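Local coordinates for protein erythrocyte binding antigen 140 (Plasmodium falciparum, PDB 4GF2) that probably binds a receptor on the host erythrocyte surface, its paired Duffy binding domains serving as the adhesive region during parasite invasion, at residues A[89-101]-A[142-155]. The protein carries 3 engineered substitutions. Numbering follows the deposited sequence.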
loop_
_atom_site.group_PDB
_atom_site.type_symbol
_atom_site.label_atom_id
_atom_site.label_comp_id
_atom_site.label_asym_id
_atom_site.label_seq_id
_atom_site.Cartn_x
_atom_site.Cartn_y
_atom_site.Cartn_z
ATOM N N GLU A 89 0.690 36.961 -2.825
ATOM C CA GLU A 89 0.296 36.934 -1.423
ATOM C C GLU A 89 -0.015 38.345 -0.916
ATOM O O GLU A 89 -0.904 38.526 -0.082
ATOM C CB GLU A 89 1.359 36.232 -0.574
ATOM C CG GLU A 89 1.515 34.754 -0.940
ATOM C CD GLU A 89 2.394 33.966 0.020
ATOM O OE1 GLU A 89 2.778 34.502 1.075
ATOM O OE2 GLU A 89 2.692 32.792 -0.280
ATOM N N LEU A 90 0.698 39.345 -1.430
ATOM C CA LEU A 90 0.361 40.734 -1.138
ATOM C C LEU A 90 -1.081 40.990 -1.541
ATOM O O LEU A 90 -1.882 41.502 -0.761
ATOM C CB LEU A 90 1.263 41.700 -1.910
ATOM C CG LEU A 90 2.605 42.090 -1.294
ATOM C CD1 LEU A 90 3.381 42.919 -2.289
ATOM C CD2 LEU A 90 2.426 42.859 0.012
ATOM N N ARG A 91 -1.397 40.621 -2.775
ATOM C CA ARG A 91 -2.701 40.890 -3.351
ATOM C C ARG A 91 -3.782 40.111 -2.614
ATOM O O ARG A 91 -4.832 40.660 -2.270
ATOM C CB ARG A 91 -2.702 40.528 -4.841
ATOM C CG ARG A 91 -1.630 41.261 -5.649
ATOM C CD ARG A 91 -1.522 40.737 -7.075
ATOM N NE ARG A 91 -2.710 41.060 -7.859
ATOM C CZ ARG A 91 -2.946 42.251 -8.403
ATOM N NH1 ARG A 91 -2.079 43.249 -8.252
ATOM N NH2 ARG A 91 -4.058 42.448 -9.093
ATOM N N ASN A 92 -3.521 38.835 -2.361
ATOM C CA ASN A 92 -4.523 37.978 -1.740
ATOM C C ASN A 92 -4.784 38.354 -0.294
ATOM O O ASN A 92 -5.892 38.180 0.205
ATOM C CB ASN A 92 -4.117 36.514 -1.853
ATOM C CG ASN A 92 -4.223 36.002 -3.265
ATOM O OD1 ASN A 92 -4.878 36.617 -4.105
ATOM N ND2 ASN A 92 -3.586 34.873 -3.539
ATOM N N SER A 93 -3.770 38.879 0.380
ATOM C CA SER A 93 -3.970 39.334 1.747
ATOM C C SER A 93 -4.751 40.637 1.764
ATOM O O SER A 93 -5.580 40.849 2.649
ATOM C CB SER A 93 -2.644 39.487 2.484
ATOM O OG SER A 93 -2.268 38.252 3.066
ATOM N N PHE A 94 -4.498 41.509 0.791
ATOM C CA PHE A 94 -5.254 42.753 0.699
ATOM C C PHE A 94 -6.734 42.436 0.520
ATOM O O PHE A 94 -7.601 43.083 1.108
ATOM C CB PHE A 94 -4.768 43.616 -0.462
ATOM C CG PHE A 94 -5.546 44.895 -0.629
ATOM C CD1 PHE A 94 -5.340 45.964 0.224
ATOM C CD2 PHE A 94 -6.483 45.024 -1.639
ATOM C CE1 PHE A 94 -6.048 47.136 0.074
ATOM C CE2 PHE A 94 -7.196 46.197 -1.792
ATOM C CZ PHE A 94 -6.974 47.254 -0.937
ATOM N N SER A 95 -7.013 41.428 -0.294
ATOM C CA SER A 95 -8.384 41.041 -0.573
ATOM C C SER A 95 -9.061 40.489 0.676
ATOM O O SER A 95 -10.245 40.727 0.897
ATOM C CB SER A 95 -8.419 40.005 -1.693
ATOM O OG SER A 95 -7.826 40.525 -2.866
ATOM N N ASP A 96 -8.309 39.754 1.491
ATOM C CA ASP A 96 -8.854 39.198 2.727
ATOM C C ASP A 96 -9.109 40.289 3.762
ATOM O O ASP A 96 -10.061 40.198 4.538
ATOM C CB ASP A 96 -7.932 38.123 3.300
ATOM C CG ASP A 96 -8.109 36.780 2.617
ATOM O OD1 ASP A 96 -9.240 36.481 2.186
ATOM O OD2 ASP A 96 -7.121 36.024 2.511
ATOM N N PHE A 97 -8.267 41.319 3.776
ATOM C CA PHE A 97 -8.537 42.486 4.612
ATOM C C PHE A 97 -9.900 43.060 4.243
ATOM O O PHE A 97 -10.701 43.399 5.116
ATOM C CB PHE A 97 -7.462 43.565 4.449
ATOM C CG PHE A 97 -6.226 43.331 5.276
ATOM C CD1 PHE A 97 -6.306 43.239 6.655
ATOM C CD2 PHE A 97 -4.978 43.227 4.674
ATOM C CE1 PHE A 97 -5.165 43.029 7.418
ATOM C CE2 PHE A 97 -3.840 43.023 5.429
ATOM C CZ PHE A 97 -3.934 42.921 6.804
ATOM N N ARG A 98 -10.160 43.156 2.942
ATOM C CA ARG A 98 -11.427 43.684 2.451
ATOM C C ARG A 98 -12.588 42.775 2.823
ATOM O O ARG A 98 -13.584 43.219 3.397
ATOM C CB ARG A 98 -11.384 43.832 0.931
ATOM C CG ARG A 98 -12.717 44.235 0.311
ATOM C CD ARG A 98 -12.624 44.285 -1.202
ATOM N NE ARG A 98 -13.899 44.637 -1.818
ATOM C CZ ARG A 98 -14.804 43.762 -2.255
ATOM N NH1 ARG A 98 -14.594 42.455 -2.159
ATOM N NH2 ARG A 98 -15.929 44.199 -2.797
ATOM N N ASN A 99 -12.453 41.497 2.489
ATOM C CA ASN A 99 -13.563 40.561 2.614
ATOM C C ASN A 99 -13.891 40.171 4.053
ATOM O O ASN A 99 -15.043 39.907 4.375
ATOM C CB ASN A 99 -13.302 39.327 1.754
ATOM C CG ASN A 99 -13.465 39.616 0.274
ATOM O OD1 ASN A 99 -14.133 40.574 -0.103
ATOM N ND2 ASN A 99 -12.863 38.788 -0.567
ATOM N N SER A 100 -12.887 40.140 4.920
ATOM C CA SER A 100 -13.132 39.881 6.333
ATOM C C SER A 100 -13.683 41.131 7.010
ATOM O O SER A 100 -14.234 41.066 8.112
ATOM C CB SER A 100 -11.849 39.429 7.031
ATOM O OG SER A 100 -10.850 40.431 6.966
ATOM N N PHE A 101 -13.529 42.270 6.344
ATOM C CA PHE A 101 -14.039 43.527 6.864
ATOM C C PHE A 101 -15.501 43.737 6.471
ATOM O O PHE A 101 -16.270 44.321 7.234
ATOM C CB PHE A 101 -13.184 44.695 6.367
ATOM C CG PHE A 101 -13.644 46.036 6.864
ATOM C CD1 PHE A 101 -13.588 46.346 8.213
ATOM C CD2 PHE A 101 -14.129 46.988 5.982
ATOM C CE1 PHE A 101 -14.013 47.578 8.676
ATOM C CE2 PHE A 101 -14.551 48.223 6.437
ATOM C CZ PHE A 101 -14.494 48.519 7.785
ATOM N N TRP A 142 -17.186 52.468 3.565
ATOM C CA TRP A 142 -15.936 52.910 4.167
ATOM C C TRP A 142 -14.753 52.342 3.392
ATOM O O TRP A 142 -13.804 53.056 3.068
ATOM C CB TRP A 142 -15.865 52.481 5.633
ATOM C CG TRP A 142 -14.640 52.977 6.330
ATOM C CD1 TRP A 142 -14.528 54.108 7.082
ATOM C CD2 TRP A 142 -13.346 52.360 6.336
ATOM N NE1 TRP A 142 -13.246 54.234 7.559
ATOM C CE2 TRP A 142 -12.499 53.176 7.115
ATOM C CE3 TRP A 142 -12.819 51.202 5.756
ATOM C CZ2 TRP A 142 -11.157 52.868 7.327
ATOM C CZ3 TRP A 142 -11.488 50.900 5.967
ATOM C CH2 TRP A 142 -10.672 51.728 6.746
ATOM N N TRP A 143 -14.810 51.052 3.085
ATOM C CA TRP A 143 -13.752 50.433 2.308
ATOM C C TRP A 143 -13.611 51.146 0.967
ATOM O O TRP A 143 -12.501 51.436 0.522
ATOM C CB TRP A 143 -14.022 48.943 2.094
ATOM C CG TRP A 143 -12.878 48.256 1.434
ATOM C CD1 TRP A 143 -12.764 47.938 0.113
ATOM C CD2 TRP A 143 -11.668 47.822 2.059
ATOM N NE1 TRP A 143 -11.557 47.323 -0.122
ATOM C CE2 TRP A 143 -10.865 47.242 1.058
ATOM C CE3 TRP A 143 -11.184 47.864 3.370
ATOM C CZ2 TRP A 143 -9.610 46.710 1.326
ATOM C CZ3 TRP A 143 -9.937 47.332 3.634
ATOM C CH2 TRP A 143 -9.163 46.764 2.617
ATOM N N GLU A 144 -14.742 51.437 0.332
ATOM C CA GLU A 144 -14.738 52.105 -0.963
ATOM C C GLU A 144 -13.868 53.356 -0.928
ATOM O O GLU A 144 -13.063 53.593 -1.829
ATOM C CB GLU A 144 -16.163 52.485 -1.376
ATOM C CG GLU A 144 -16.695 51.721 -2.577
ATOM C CD GLU A 144 -15.919 52.008 -3.850
ATOM O OE1 GLU A 144 -15.948 53.165 -4.321
ATOM O OE2 GLU A 144 -15.280 51.074 -4.379
ATOM N N LYS A 145 -14.025 54.149 0.126
ATOM C CA LYS A 145 -13.361 55.443 0.210
ATOM C C LYS A 145 -11.904 55.349 0.661
ATOM O O LYS A 145 -11.109 56.249 0.394
ATOM C CB LYS A 145 -14.147 56.368 1.141
ATOM C CG LYS A 145 -15.451 56.855 0.521
ATOM C CD LYS A 145 -16.565 57.000 1.543
ATOM C CE LYS A 145 -17.878 57.366 0.860
ATOM N NZ LYS A 145 -19.022 57.452 1.809
ATOM N N ASN A 146 -11.548 54.255 1.325
ATOM C CA ASN A 146 -10.225 54.136 1.922
ATOM C C ASN A 146 -9.313 53.119 1.245
ATOM O O ASN A 146 -8.113 53.095 1.506
ATOM C CB ASN A 146 -10.358 53.797 3.407
ATOM C CG ASN A 146 -10.902 54.953 4.216
ATOM O OD1 ASN A 146 -10.156 55.839 4.623
ATOM N ND2 ASN A 146 -12.210 54.955 4.446
ATOM N N LYS A 147 -9.877 52.290 0.372
ATOM C CA LYS A 147 -9.136 51.174 -0.205
ATOM C C LYS A 147 -7.898 51.622 -0.974
ATOM O O LYS A 147 -6.824 51.045 -0.813
ATOM C CB LYS A 147 -10.037 50.335 -1.117
ATOM C CG LYS A 147 -10.549 51.060 -2.346
ATOM C CD LYS A 147 -11.485 50.170 -3.141
ATOM C CE LYS A 147 -12.063 50.889 -4.341
ATOM N NZ LYS A 147 -12.822 49.957 -5.215
ATOM N N ALA A 148 -8.048 52.643 -1.810
ATOM C CA ALA A 148 -6.940 53.116 -2.631
ATOM C C ALA A 148 -5.751 53.488 -1.756
ATOM O O ALA A 148 -4.614 53.115 -2.043
ATOM C CB ALA A 148 -7.371 54.301 -3.465
ATOM N N ASN A 149 -6.022 54.220 -0.681
ATOM C CA ASN A 149 -4.976 54.627 0.246
ATOM C C ASN A 149 -4.409 53.442 1.027
ATOM O O ASN A 149 -3.205 53.378 1.282
ATOM C CB ASN A 149 -5.504 55.698 1.202
ATOM C CG ASN A 149 -4.501 56.068 2.273
ATOM O OD1 ASN A 149 -4.827 56.103 3.460
ATOM N ND2 ASN A 149 -3.267 56.334 1.862
ATOM N N LEU A 150 -5.270 52.502 1.398
ATOM C CA LEU A 150 -4.832 51.314 2.122
ATOM C C LEU A 150 -3.900 50.454 1.266
ATOM O O LEU A 150 -2.869 49.975 1.739
ATOM C CB LEU A 150 -6.040 50.489 2.574
ATOM C CG LEU A 150 -6.847 51.048 3.750
ATOM C CD1 LEU A 150 -8.138 50.271 3.932
ATOM C CD2 LEU A 150 -6.029 51.003 5.025
ATOM N N TRP A 151 -4.265 50.257 0.004
ATOM C CA TRP A 151 -3.441 49.469 -0.904
ATOM C C TRP A 151 -2.094 50.148 -1.106
ATOM O O TRP A 151 -1.042 49.539 -0.910
ATOM C CB TRP A 151 -4.143 49.296 -2.247
ATOM C CG TRP A 151 -3.263 48.735 -3.320
ATOM C CD1 TRP A 151 -2.820 49.382 -4.435
ATOM C CD2 TRP A 151 -2.720 47.412 -3.381
ATOM N NE1 TRP A 151 -2.037 48.543 -5.188
ATOM C CE2 TRP A 151 -1.958 47.328 -4.563
ATOM C CE3 TRP A 151 -2.800 46.290 -2.549
ATOM C CZ2 TRP A 151 -1.283 46.168 -4.937
ATOM C CZ3 TRP A 151 -2.126 45.139 -2.920
ATOM C CH2 TRP A 151 -1.378 45.086 -4.103
ATOM N N ASN A 152 -2.133 51.418 -1.492
ATOM C CA ASN A 152 -0.915 52.175 -1.731
ATOM C C ASN A 152 0.056 52.103 -0.561
ATOM O O ASN A 152 1.258 51.938 -0.758
ATOM C CB ASN A 152 -1.249 53.631 -2.045
ATOM C CG ASN A 152 -1.781 53.811 -3.449
ATOM O OD1 ASN A 152 -1.524 52.988 -4.328
ATOM N ND2 ASN A 152 -2.520 54.890 -3.673
ATOM N N HIS A 153 -0.467 52.219 0.655
ATOM C CA HIS A 153 0.381 52.223 1.839
ATOM C C HIS A 153 0.862 50.815 2.161
ATOM O O HIS A 153 1.951 50.624 2.714
ATOM C CB HIS A 153 -0.366 52.810 3.033
ATOM C CG HIS A 153 0.448 52.850 4.286
ATOM N ND1 HIS A 153 1.513 53.707 4.455
ATOM C CD2 HIS A 153 0.357 52.133 5.432
ATOM C CE1 HIS A 153 2.043 53.518 5.651
ATOM N NE2 HIS A 153 1.359 52.570 6.264
ATOM N N MET A 154 0.050 49.828 1.804
ATOM C CA MET A 154 0.414 48.432 2.028
ATOM C C MET A 154 1.671 48.059 1.248
ATOM O O MET A 154 2.510 47.306 1.734
ATOM C CB MET A 154 -0.733 47.499 1.622
ATOM C CG MET A 154 -0.389 46.029 1.781
ATOM S SD MET A 154 -1.762 44.910 1.456
ATOM C CE MET A 154 -1.039 43.375 2.022
ATOM N N ILE A 155 1.805 48.586 0.038
ATOM C CA ILE A 155 2.916 48.187 -0.818
ATOM C C ILE A 155 3.993 49.262 -0.932
ATOM O O ILE A 155 4.965 49.081 -1.664
ATOM C CB ILE A 155 2.432 47.829 -2.236
ATOM C CG1 ILE A 155 1.867 49.065 -2.939
ATOM C CG2 ILE A 155 1.395 46.720 -2.174
ATOM C CD1 ILE A 155 1.514 48.831 -4.384
#
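Phe94 of helix 89-101 drives its ring as a knob into a hole on helix 142-155 formed by Trp143, Leu150, Trp151 and Met154. Its CB lies 3.8 Å from Met154 SD. With chi1 at 178°, CG stands opposite the backbone N and the ring heads for the partner helix. Trp151 CE3 lies over one face of the ring, 3.6 Å from Phe94 CG and offset toward the rim; this is an edge-to-face pair, the indole edge directed at the phenyl face with the planes 68° apart. CD1 touches Trp151 CE3 and also Met154 SD, whose sulfur meets the ring obliquely in a Met-aromatic contact. Farther out, CE1 packs on the backbone at Trp151 N, and Phe94 CZ ends 3.5 Å from Trp143 CZ2, the two rings meeting obliquely.

Trp143 is itself sandwiched. Arg98, extended from CG to NE, lays its aliphatic part over one indole face, a CH-pi contact with Arg98 CG 3.6 Å from the centroid of the five-membered ring, while Lys147 CB covers the opposite face. Phe101 touches both neighbouring tryptophans obliquely, its CE2 3.5 Å from Trp142 CE3. No hydrogen bond links the two segments; Trp151 NE1 donates instead to Ala167 O.

Segments 89-101 and 142-155 run roughly antiparallel, at 145°, within the first Duffy binding domain. Helix 56-78 packs against Leu90 and Phe97, and helix 175-202 against Asn92, Ser95 and Asn99, placing this aromatic seam inside the domain's helical bundle.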